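Local atomic coordinates of hydrophilic protein, virA protein (Chromobacterium violaceum, PDB entry 3BO6), a protein that is a SpvC-type phosphothreonine lyase effector, an enzyme that probably removes phosphate from phosphothreonine by beta-elimination rather than hydrolysis. Residues K113-D118 with Q133-V138; S41-S46 with V64-H69; F84-Q89 with K187-R192. One frame throughout, in Å; residues are numbered along the deposited sequence. Where two conformers were deposited one is given.

Interaction 1: K113-D118 with Q133-V138; sequences KWKVTD and QFTLYV
Lys113 sends CG anti to its backbone N (chi1 -170°) and bends its chain at chi3, which carries CE and NZ over one face of the Tyr137 ring. Lys113 CE makes a CH-pi contact 3.8 Å from the centroid of the Tyr137 ring, and NZ a cation-pi contact almost on the ring normal. Lys115, extended beyond CG, reaches the same tyrosine at its edge, where CE lies 3.2 Å from Tyr137 OH. On the other face of the sheet, in the conformers given, CG2 of Val116 sits over the Phe134 ring in a second CH-pi contact, and CB of Trp114 meets CD2 of Leu136 at 3.7 Å. The backbones behind these groups run antiparallel in the middle of the seven-stranded sheet. Lys115 and Thr135 form a hydrogen-bonded pair, with Lys115 N to Thr135 O at 3.0 Å and Thr135 N to Lys115 O at 2.9 Å. Thr117 N adds a bond to Gln133 O (2.8 Å), next to a classic beta bulge, where Gln133 and Phe134 together lie opposite the single residue Ile86 of strand 82-86. Helix 93-104 packs on the face with Trp114, Phe134 and Leu136, and Trp114 NE1 bonds to Leu104 O. The two faces differ: one is apolar and packed against a helix, while on the other Lys113 probably adds a favourable charge-ring attraction at Tyr137, and Lys115 has its cation-pi partner in Phe65.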
loop_
_atom_site.group_PDB
_atom_site.type_symbol
_atom_site.label_atom_id
_atom_site.label_comp_id
_atom_site.label_asym_id
_atom_site.label_seq_id
_atom_site.Cartn_x
_atom_site.Cartn_y
_atom_site.Cartn_z
ATOM N N LYS A 113 0.424 -4.386 -7.070
ATOM C CA LYS A 113 -0.341 -3.326 -7.721
ATOM C C LYS A 113 -0.398 -2.091 -6.848
ATOM O O LYS A 113 -0.700 -2.198 -5.660
ATOM C CB LYS A 113 -1.765 -3.827 -8.010
ATOM C CG LYS A 113 -2.586 -2.900 -8.898
ATOM C CD LYS A 113 -3.981 -3.461 -9.167
ATOM C CE LYS A 113 -4.970 -2.996 -8.111
ATOM N NZ LYS A 113 -6.358 -2.873 -8.657
ATOM N N TRP A 114 -0.140 -0.924 -7.440
ATOM C CA TRP A 114 -0.196 0.351 -6.722
ATOM C C TRP A 114 -0.460 1.484 -7.713
ATOM O O TRP A 114 -0.392 1.270 -8.921
ATOM C CB TRP A 114 1.102 0.578 -5.901
ATOM C CG TRP A 114 2.403 0.459 -6.667
ATOM C CD1 TRP A 114 3.181 -0.652 -6.783
ATOM C CD2 TRP A 114 3.070 1.503 -7.399
ATOM N NE1 TRP A 114 4.300 -0.366 -7.563
ATOM C CE2 TRP A 114 4.246 0.948 -7.944
ATOM C CE3 TRP A 114 2.780 2.846 -7.647
ATOM C CZ2 TRP A 114 5.129 1.688 -8.731
ATOM C CZ3 TRP A 114 3.661 3.583 -8.425
ATOM C CH2 TRP A 114 4.814 3.003 -8.965
ATOM N N LYS A 115 -0.817 2.663 -7.207
ATOM C CA LYS A 115 -1.013 3.892 -8.038
ATOM C C LYS A 115 -0.549 5.065 -7.205
ATOM O O LYS A 115 -0.266 4.863 -6.063
ATOM C CB LYS A 115 -2.456 4.021 -8.511
ATOM C CG LYS A 115 -3.468 4.311 -7.436
ATOM C CD LYS A 115 -4.856 4.178 -8.058
ATOM C CE LYS A 115 -5.931 4.691 -7.147
ATOM N NZ LYS A 115 -7.262 4.451 -7.810
ATOM N N VAL A 116 -0.201 6.117 -7.959
ATOM C CA VAL A 116 0.210 7.408 -7.445
ATOM C C VAL A 116 -0.613 8.499 -8.125
ATOM O O VAL A 116 -0.911 8.414 -9.315
ATOM C CB VAL A 116 1.743 7.647 -7.630
ATOM C CG1 VAL A 116 2.124 7.705 -9.106
ATOM C CG2 VAL A 116 2.188 8.891 -6.904
ATOM N N THR A 117 -0.983 9.529 -7.378
ATOM C CA THR A 117 -1.848 10.529 -7.949
ATOM C C THR A 117 -1.018 11.336 -8.938
ATOM O O THR A 117 0.176 11.603 -8.708
ATOM C CB THR A 117 -2.198 11.489 -6.797
ATOM O OG1 THR A 117 -2.876 10.756 -5.771
ATOM C CG2 THR A 117 -3.080 12.671 -7.266
ATOM N N ASP A 118 -1.657 11.730 -10.033
ATOM C CA ASP A 118 -1.069 12.669 -10.981
ATOM C C ASP A 118 -1.335 14.078 -10.476
ATOM O O ASP A 118 -2.468 14.591 -10.559
ATOM C CB ASP A 118 -1.695 12.477 -12.363
ATOM C CG ASP A 118 -1.077 13.393 -13.420
ATOM O OD1 ASP A 118 -0.387 14.361 -13.037
ATOM O OD2 ASP A 118 -1.294 13.126 -14.612
ATOM N N GLN A 133 -1.227 10.129 -1.535
ATOM C CA GLN A 133 -0.853 10.243 -2.942
ATOM C C GLN A 133 -0.362 8.921 -3.521
ATOM O O GLN A 133 -0.223 8.785 -4.742
ATOM C CB GLN A 133 0.187 11.340 -3.149
ATOM C CG GLN A 133 -0.275 12.694 -2.631
ATOM C CD GLN A 133 0.286 13.038 -1.267
ATOM O OE1 GLN A 133 0.751 12.165 -0.526
ATOM N NE2 GLN A 133 0.233 14.316 -0.908
ATOM N N PHE A 134 -0.077 7.946 -2.662
ATOM C CA PHE A 134 0.205 6.588 -3.123
ATOM C C PHE A 134 -0.821 5.651 -2.521
ATOM O O PHE A 134 -1.149 5.772 -1.337
ATOM C CB PHE A 134 1.598 6.103 -2.676
ATOM C CG PHE A 134 2.745 6.950 -3.180
ATOM C CD1 PHE A 134 3.581 6.487 -4.186
ATOM C CD2 PHE A 134 2.997 8.189 -2.617
ATOM C CE1 PHE A 134 4.646 7.278 -4.644
ATOM C CE2 PHE A 134 4.042 8.976 -3.075
ATOM C CZ PHE A 134 4.862 8.514 -4.073
ATOM N N THR A 135 -1.329 4.726 -3.324
ATOM C CA THR A 135 -2.227 3.679 -2.848
ATOM C C THR A 135 -1.612 2.327 -3.182
ATOM O O THR A 135 -1.255 2.081 -4.325
ATOM C CB THR A 135 -3.594 3.818 -3.523
ATOM O OG1 THR A 135 -4.150 5.106 -3.209
ATOM C CG2 THR A 135 -4.539 2.718 -3.040
ATOM N N LEU A 136 -1.458 1.473 -2.172
ATOM C CA LEU A 136 -0.875 0.142 -2.329
ATOM C C LEU A 136 -1.946 -0.901 -2.072
ATOM O O LEU A 136 -2.578 -0.886 -1.007
ATOM C CB LEU A 136 0.250 -0.081 -1.306
ATOM C CG LEU A 136 1.296 1.012 -1.095
ATOM C CD1 LEU A 136 2.257 0.615 0.018
ATOM C CD2 LEU A 136 2.061 1.250 -2.378
ATOM N N TYR A 137 -2.140 -1.817 -3.014
ATOM C CA TYR A 137 -3.144 -2.868 -2.885
ATOM C C TYR A 137 -2.509 -4.161 -2.413
ATOM O O TYR A 137 -1.629 -4.709 -3.084
ATOM C CB TYR A 137 -3.855 -3.081 -4.222
ATOM C CG TYR A 137 -4.541 -1.833 -4.718
ATOM C CD1 TYR A 137 -5.836 -1.529 -4.340
ATOM C CD2 TYR A 137 -3.876 -0.943 -5.531
ATOM C CE1 TYR A 137 -6.465 -0.368 -4.815
ATOM C CE2 TYR A 137 -4.478 0.199 -5.995
ATOM C CZ TYR A 137 -5.756 0.496 -5.634
ATOM O OH TYR A 137 -6.291 1.660 -6.144
ATOM N N VAL A 138 -2.938 -4.644 -1.247
ATOM C CA VAL A 138 -2.399 -5.863 -0.672
ATOM C C VAL A 138 -3.303 -7.008 -1.109
ATOM O O VAL A 138 -4.529 -6.857 -1.143
ATOM C CB VAL A 138 -2.381 -5.787 0.862
ATOM C CG1 VAL A 138 -1.662 -7.014 1.421
ATOM C CG2 VAL A 138 -1.695 -4.507 1.318
#

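Interaction 2: S41-S46 with V64-H69; sequences SGMRQS and VFMHAH
The backbones of 41-46 and 64-69 stay apart, 6.4 Å between Arg44 CA and Met66 CA at their nearest, and no hydrogen bond joins them. This is helix-on-sheet packing in the alpha/beta fold: the short helix 40-44 rests on strand 65-70, with methionine against methionine. Met43 points toward the strand with a chain almost fully extended from chi1 (-175°) to the methyl, which lays that methyl alongside the strand next to His67, between Met66 and Ala68. In the conformer given, Met43 CE lies 3.9 Å from Ala68 CB and beside the His67 carbonyl. Met66 has the opposite shape. Its chain bends at chi2 and chi3 and folds back under the helix, and the Met66 methyl CE comes within 4.0 Å of Met43 CB and 3.9 Å of Arg44 CG. The two methionine chains therefore pass each other at a slant, each methyl leaning on a different part of the partner segment. Arg44 contributes the aliphatic start of its chain; its polar end turns elsewhere, with NE, in the conformer given, in a salt bridge to Asp118, just past the neighbouring strand 113-117. Met66 also touches Val116 of that strand and Ser59 of strand 55-59, which places the methionine contact over three adjacent strands. Ser46 doubles back on Met43, and Met43 O accepts from both Ser46 N and Ser46 OG, which approach from the same face of its carbonyl plane, Ser46 OG at 2.8 Å from Met43 O.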
loop_
_atom_site.group_PDB
_atom_site.type_symbol
_atom_site.label_atom_id
_atom_site.label_comp_id
_atom_site.label_asym_id
_atom_site.label_seq_id
_atom_site.Cartn_x
_atom_site.Cartn_y
_atom_site.Cartn_z
ATOM N N SER A 41 7.780 12.083 -13.440
ATOM C CA SER A 41 7.320 12.705 -14.675
ATOM C C SER A 41 7.283 11.697 -15.830
ATOM O O SER A 41 6.392 11.746 -16.667
ATOM C CB SER A 41 8.202 13.903 -15.028
ATOM O OG SER A 41 7.709 14.556 -16.184
ATOM N N GLY A 42 8.237 10.774 -15.856
ATOM C CA GLY A 42 8.260 9.729 -16.865
ATOM C C GLY A 42 7.095 8.767 -16.741
ATOM O O GLY A 42 6.479 8.362 -17.736
ATOM N N MET A 43 6.789 8.382 -15.511
ATOM C CA MET A 43 5.648 7.508 -15.338
ATOM C C MET A 43 4.358 8.149 -15.865
ATOM O O MET A 43 3.474 7.437 -16.366
ATOM C CB MET A 43 5.496 7.048 -13.896
ATOM C CG MET A 43 4.385 6.035 -13.759
ATOM S SD MET A 43 4.515 5.037 -12.281
ATOM C CE MET A 43 3.075 4.004 -12.502
ATOM N N ARG A 44 4.258 9.476 -15.836
ATOM C CA ARG A 44 3.111 10.161 -16.436
ATOM C C ARG A 44 2.993 9.885 -17.937
ATOM O O ARG A 44 1.893 9.941 -18.513
ATOM C CB ARG A 44 3.211 11.669 -16.200
ATOM C CG ARG A 44 3.231 12.088 -14.735
ATOM C CD ARG A 44 3.107 13.609 -14.602
ATOM N NE ARG A 44 1.766 14.059 -14.951
ATOM C CZ ARG A 44 1.463 14.802 -16.011
ATOM N NH1 ARG A 44 2.416 15.224 -16.832
ATOM N NH2 ARG A 44 0.197 15.139 -16.235
ATOM N N GLN A 45 4.121 9.594 -18.574
ATOM C CA GLN A 45 4.155 9.388 -20.017
ATOM C C GLN A 45 3.913 7.945 -20.426
ATOM O O GLN A 45 4.072 7.585 -21.595
ATOM C CB GLN A 45 5.485 9.880 -20.592
ATOM C CG GLN A 45 5.676 11.359 -20.411
ATOM C CD GLN A 45 4.555 12.147 -21.052
ATOM O OE1 GLN A 45 4.093 11.806 -22.147
ATOM N NE2 GLN A 45 4.111 13.207 -20.381
ATOM N N SER A 46 3.502 7.118 -19.472
ATOM C CA SER A 46 3.266 5.717 -19.779
ATOM C C SER A 46 2.143 5.595 -20.777
ATOM O O SER A 46 2.060 4.615 -21.517
ATOM C CB SER A 46 2.890 4.949 -18.522
ATOM O OG SER A 46 3.951 4.980 -17.594
ATOM N N VAL A 64 -7.156 10.362 -12.548
ATOM C CA VAL A 64 -6.072 11.218 -12.111
ATOM C C VAL A 64 -4.940 10.443 -11.423
ATOM O O VAL A 64 -4.215 10.999 -10.627
ATOM C CB VAL A 64 -6.594 12.361 -11.211
ATOM C CG1 VAL A 64 -7.667 13.164 -11.951
ATOM C CG2 VAL A 64 -7.132 11.829 -9.900
ATOM N N PHE A 65 -4.774 9.173 -11.770
ATOM C CA PHE A 65 -3.682 8.382 -11.192
ATOM C C PHE A 65 -2.813 7.795 -12.285
ATOM O O PHE A 65 -3.212 7.717 -13.455
ATOM C CB PHE A 65 -4.248 7.247 -10.334
ATOM C CG PHE A 65 -5.103 7.709 -9.172
ATOM C CD1 PHE A 65 -4.527 8.105 -7.973
ATOM C CD2 PHE A 65 -6.489 7.729 -9.288
ATOM C CE1 PHE A 65 -5.307 8.535 -6.905
ATOM C CE2 PHE A 65 -7.282 8.139 -8.216
ATOM C CZ PHE A 65 -6.694 8.544 -7.029
ATOM N N MET A 66 -1.607 7.413 -11.900
ATOM C CA MET A 66 -0.738 6.594 -12.732
ATOM C C MET A 66 -0.611 5.245 -12.039
ATOM O O MET A 66 -0.464 5.185 -10.811
ATOM C CB MET A 66 0.629 7.245 -12.936
ATOM C CG MET A 66 0.515 8.637 -13.523
ATOM S SD MET A 66 1.047 9.877 -12.351
ATOM C CE MET A 66 2.707 9.292 -12.133
ATOM N N HIS A 67 -0.696 4.167 -12.808
ATOM C CA HIS A 67 -0.859 2.828 -12.245
ATOM C C HIS A 67 0.319 1.930 -12.592
ATOM O O HIS A 67 0.859 1.995 -13.690
ATOM C CB HIS A 67 -2.118 2.178 -12.819
ATOM C CG HIS A 67 -3.347 3.026 -12.711
ATOM N ND1 HIS A 67 -4.265 2.868 -11.698
ATOM C CD2 HIS A 67 -3.810 4.037 -13.486
ATOM C CE1 HIS A 67 -5.244 3.741 -11.850
ATOM N NE2 HIS A 67 -4.993 4.461 -12.928
ATOM N N ALA A 68 0.646 1.026 -11.675
ATOM C CA ALA A 68 1.649 0.010 -11.900
ATOM C C ALA A 68 1.095 -1.316 -11.408
ATOM O O ALA A 68 0.571 -1.396 -10.290
ATOM C CB ALA A 68 2.921 0.355 -11.130
ATOM N N HIS A 69 1.245 -2.368 -12.206
ATOM C CA HIS A 69 0.877 -3.700 -11.745
ATOM C C HIS A 69 1.745 -4.747 -12.410
ATOM O O HIS A 69 2.034 -4.650 -13.587
ATOM C CB HIS A 69 -0.600 -4.006 -11.937
ATOM C CG HIS A 69 -1.000 -4.184 -13.361
ATOM N ND1 HIS A 69 -1.429 -3.138 -14.145
ATOM C CD2 HIS A 69 -1.047 -5.289 -14.141
ATOM C CE1 HIS A 69 -1.719 -3.589 -15.354
ATOM N NE2 HIS A 69 -1.498 -4.891 -15.376
#

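Interaction 3: F84-Q89 with K187-R192; sequences FHISVQ and KYVSYR. With SO4 (sulfate ion), chain C.
His85 and Ser190, paired across strands 82-86 and 189-193, lie on the sheet face that carries an anion pocket, where His85 and Arg192 bind a sulfate ion. His85 NE2 donates to SO4 O4 at 2.7 Å, with the sulfur near the ring plane; the guanidinium of Arg192 meets the same ion edge-on through two bonds, NE to O1 and NH2 to O2, both 2.9 Å. Lys83, Arg127 and Arg199 also bind it. The sulfate probably comes from the crystallisation liquor, and its setting is consistent with a phosphate-binding site in this phosphothreonine lyase. Asp180 is hydrogen-bonded to both His85 ND1 and Ser190 OG; bonds at ND1 and NE2 together would hold the imidazole's rotation. The strands, 189-193 being outermost, pair antiparallel here, with His85 N and Ser190 O 2.9 Å apart and the reciprocal bond equally long. Beyond the pair, Ser87 N bonds to Tyr188 O (2.8 Å). A water donates to Tyr188 O and Ser190 OG and is hydrogen-bonded to Ser87 OG, which is also bonded to Ala132 N. On the face away from the sulfate, Val189, its CG1 turned opposite the amide nitrogen, brings CG1 3.7 Å from Phe84 CD2, while Ile86 CG2 meets Tyr188 CB under helix 149-168.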
loop_
_atom_site.group_PDB
_atom_site.type_symbol
_atom_site.label_atom_id
_atom_site.label_comp_id
_atom_site.label_asym_id
_atom_site.label_seq_id
_atom_site.Cartn_x
_atom_site.Cartn_y
_atom_site.Cartn_z
ATOM N N PHE A 84 -3.102 0.190 1.671
ATOM C CA PHE A 84 -2.396 1.254 2.356
ATOM C C PHE A 84 -2.386 2.512 1.527
ATOM O O PHE A 84 -2.371 2.459 0.298
ATOM C CB PHE A 84 -0.923 0.883 2.594
ATOM C CG PHE A 84 -0.721 -0.324 3.451
ATOM C CD1 PHE A 84 -0.241 -1.510 2.902
ATOM C CD2 PHE A 84 -0.936 -0.261 4.817
ATOM C CE1 PHE A 84 -0.014 -2.633 3.700
ATOM C CE2 PHE A 84 -0.715 -1.372 5.631
ATOM C CZ PHE A 84 -0.258 -2.563 5.057
ATOM N N HIS A 85 -2.328 3.647 2.209
ATOM C CA HIS A 85 -2.012 4.903 1.555
ATOM C C HIS A 85 -0.698 5.392 2.122
ATOM O O HIS A 85 -0.309 5.023 3.243
ATOM C CB HIS A 85 -3.108 5.924 1.839
ATOM C CG HIS A 85 -4.439 5.542 1.285
ATOM N ND1 HIS A 85 -5.509 5.217 2.085
ATOM C CD2 HIS A 85 -4.877 5.444 0.005
ATOM C CE1 HIS A 85 -6.553 4.929 1.323
ATOM N NE2 HIS A 85 -6.196 5.069 0.059
ATOM N N ILE A 86 -0.014 6.224 1.342
ATOM C CA ILE A 86 1.189 6.920 1.788
ATOM C C ILE A 86 0.952 8.415 1.621
ATOM O O ILE A 86 0.558 8.865 0.535
ATOM C CB ILE A 86 2.432 6.515 0.977
ATOM C CG1 ILE A 86 2.548 4.990 0.895
ATOM C CG2 ILE A 86 3.699 7.122 1.615
ATOM C CD1 ILE A 86 3.735 4.504 0.049
ATOM N N SER A 87 1.153 9.183 2.689
ATOM C CA SER A 87 0.896 10.626 2.669
ATOM C C SER A 87 2.183 11.421 2.846
ATOM O O SER A 87 2.863 11.301 3.877
ATOM C CB SER A 87 -0.083 11.018 3.784
ATOM O OG SER A 87 -1.310 10.343 3.633
ATOM N N VAL A 88 2.524 12.206 1.833
ATOM C CA VAL A 88 3.622 13.161 1.943
ATOM C C VAL A 88 3.107 14.580 1.720
ATOM O O VAL A 88 1.940 14.790 1.337
ATOM C CB VAL A 88 4.763 12.836 0.954
ATOM C CG1 VAL A 88 5.328 11.440 1.215
ATOM C CG2 VAL A 88 4.297 12.977 -0.494
ATOM N N GLN A 89 3.945 15.568 1.994
ATOM C CA GLN A 89 3.554 16.946 1.720
ATOM C C GLN A 89 3.207 17.097 0.229
ATOM O O GLN A 89 3.918 16.582 -0.636
ATOM C CB GLN A 89 4.679 17.893 2.138
ATOM C CG GLN A 89 4.203 19.296 2.508
ATOM C CD GLN A 89 3.970 20.140 1.284
ATOM O OE1 GLN A 89 4.698 20.024 0.301
ATOM N NE2 GLN A 89 2.947 20.992 1.327
ATOM N N LYS A 187 4.555 7.349 10.281
ATOM C CA LYS A 187 4.482 8.785 10.044
ATOM C C LYS A 187 3.897 9.115 8.675
ATOM O O LYS A 187 3.475 10.240 8.454
ATOM C CB LYS A 187 5.881 9.423 10.138
ATOM C CG LYS A 187 6.598 9.179 11.466
ATOM C CD LYS A 187 5.715 9.517 12.664
ATOM C CE LYS A 187 6.497 9.422 13.978
ATOM N NZ LYS A 187 5.633 9.756 15.138
ATOM N N TYR A 188 3.911 8.145 7.760
ATOM C CA TYR A 188 3.468 8.387 6.374
ATOM C C TYR A 188 2.369 7.427 5.921
ATOM O O TYR A 188 1.499 7.790 5.129
ATOM C CB TYR A 188 4.643 8.245 5.399
ATOM C CG TYR A 188 5.853 9.076 5.725
ATOM C CD1 TYR A 188 6.025 10.341 5.147
ATOM C CD2 TYR A 188 6.855 8.586 6.556
ATOM C CE1 TYR A 188 7.154 11.113 5.430
ATOM C CE2 TYR A 188 7.986 9.353 6.844
ATOM C CZ TYR A 188 8.117 10.605 6.278
ATOM O OH TYR A 188 9.245 11.353 6.550
ATOM N N VAL A 189 2.425 6.191 6.394
ATOM C CA VAL A 189 1.523 5.143 5.950
ATOM C C VAL A 189 0.250 5.088 6.792
ATOM O O VAL A 189 0.274 5.319 8.015
ATOM C CB VAL A 189 2.238 3.775 5.979
ATOM C CG1 VAL A 189 1.273 2.647 5.639
ATOM C CG2 VAL A 189 3.435 3.777 5.016
ATOM N N SER A 190 -0.864 4.796 6.126
ATOM C CA SER A 190 -2.126 4.520 6.820
ATOM C C SER A 190 -2.886 3.415 6.113
ATOM O O SER A 190 -2.520 3.020 4.996
ATOM C CB SER A 190 -2.977 5.787 6.990
ATOM O OG SER A 190 -3.301 6.352 5.729
ATOM N N TYR A 191 -3.926 2.905 6.759
ATOM C CA TYR A 191 -4.628 1.706 6.299
ATOM C C TYR A 191 -6.144 1.833 6.304
ATOM O O TYR A 191 -6.721 2.487 7.174
ATOM C CB TYR A 191 -4.274 0.570 7.258
ATOM C CG TYR A 191 -5.150 -0.673 7.125
ATOM C CD1 TYR A 191 -4.892 -1.622 6.136
ATOM C CD2 TYR A 191 -6.234 -0.883 7.983
ATOM C CE1 TYR A 191 -5.678 -2.772 6.028
ATOM C CE2 TYR A 191 -7.029 -2.019 7.863
ATOM C CZ TYR A 191 -6.739 -2.952 6.898
ATOM O OH TYR A 191 -7.528 -4.092 6.794
ATOM N N ARG A 192 -6.787 1.180 5.346
ATOM C CA ARG A 192 -8.201 0.834 5.512
ATOM C C ARG A 192 -8.519 -0.447 4.770
ATOM O O ARG A 192 -7.731 -0.920 3.936
ATOM C CB ARG A 192 -9.169 1.962 5.112
ATOM C CG ARG A 192 -9.360 2.135 3.620
ATOM C CD ARG A 192 -10.308 3.313 3.289
ATOM N NE ARG A 192 -10.781 3.266 1.896
ATOM C CZ ARG A 192 -11.874 2.618 1.516
ATOM N NH1 ARG A 192 -12.619 1.978 2.423
ATOM N NH2 ARG A 192 -12.225 2.616 0.232
HETATM S S SO4 C . -9.427 4.793 -1.317
HETATM O O1 SO4 C . -9.356 5.019 0.141
HETATM O O2 SO4 C . -10.319 3.679 -1.605
HETATM O O3 SO4 C . -9.936 5.994 -1.955
HETATM O O4 SO4 C . -8.096 4.464 -1.832
HETATM O O HOH W 1 -1.310 7.889 4.507
#

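From the N terminus, interaction 2 closes first, bringing strand 65-70 back to helix 40-44 around a loop that holds strands 49-52 and 55-59. The chain then enters strand 82-86, the first half of interaction 3, whose partner 187-192 arrives only after 97 intervening residues. Interaction 1 is nested inside that long loop as a strand pair joined by an irregular 14-residue connection. In the sheet the contacts adjoin: Val116 O with Met66 N links interactions 1 and 2, and Leu136 N with Phe84 O links interactions 1 and 3. Interactions 2 and 3 do not touch; interaction 1, in the middle strands, joins the strand under helix 40-44 to the pair that carries the sulfate-binding residues.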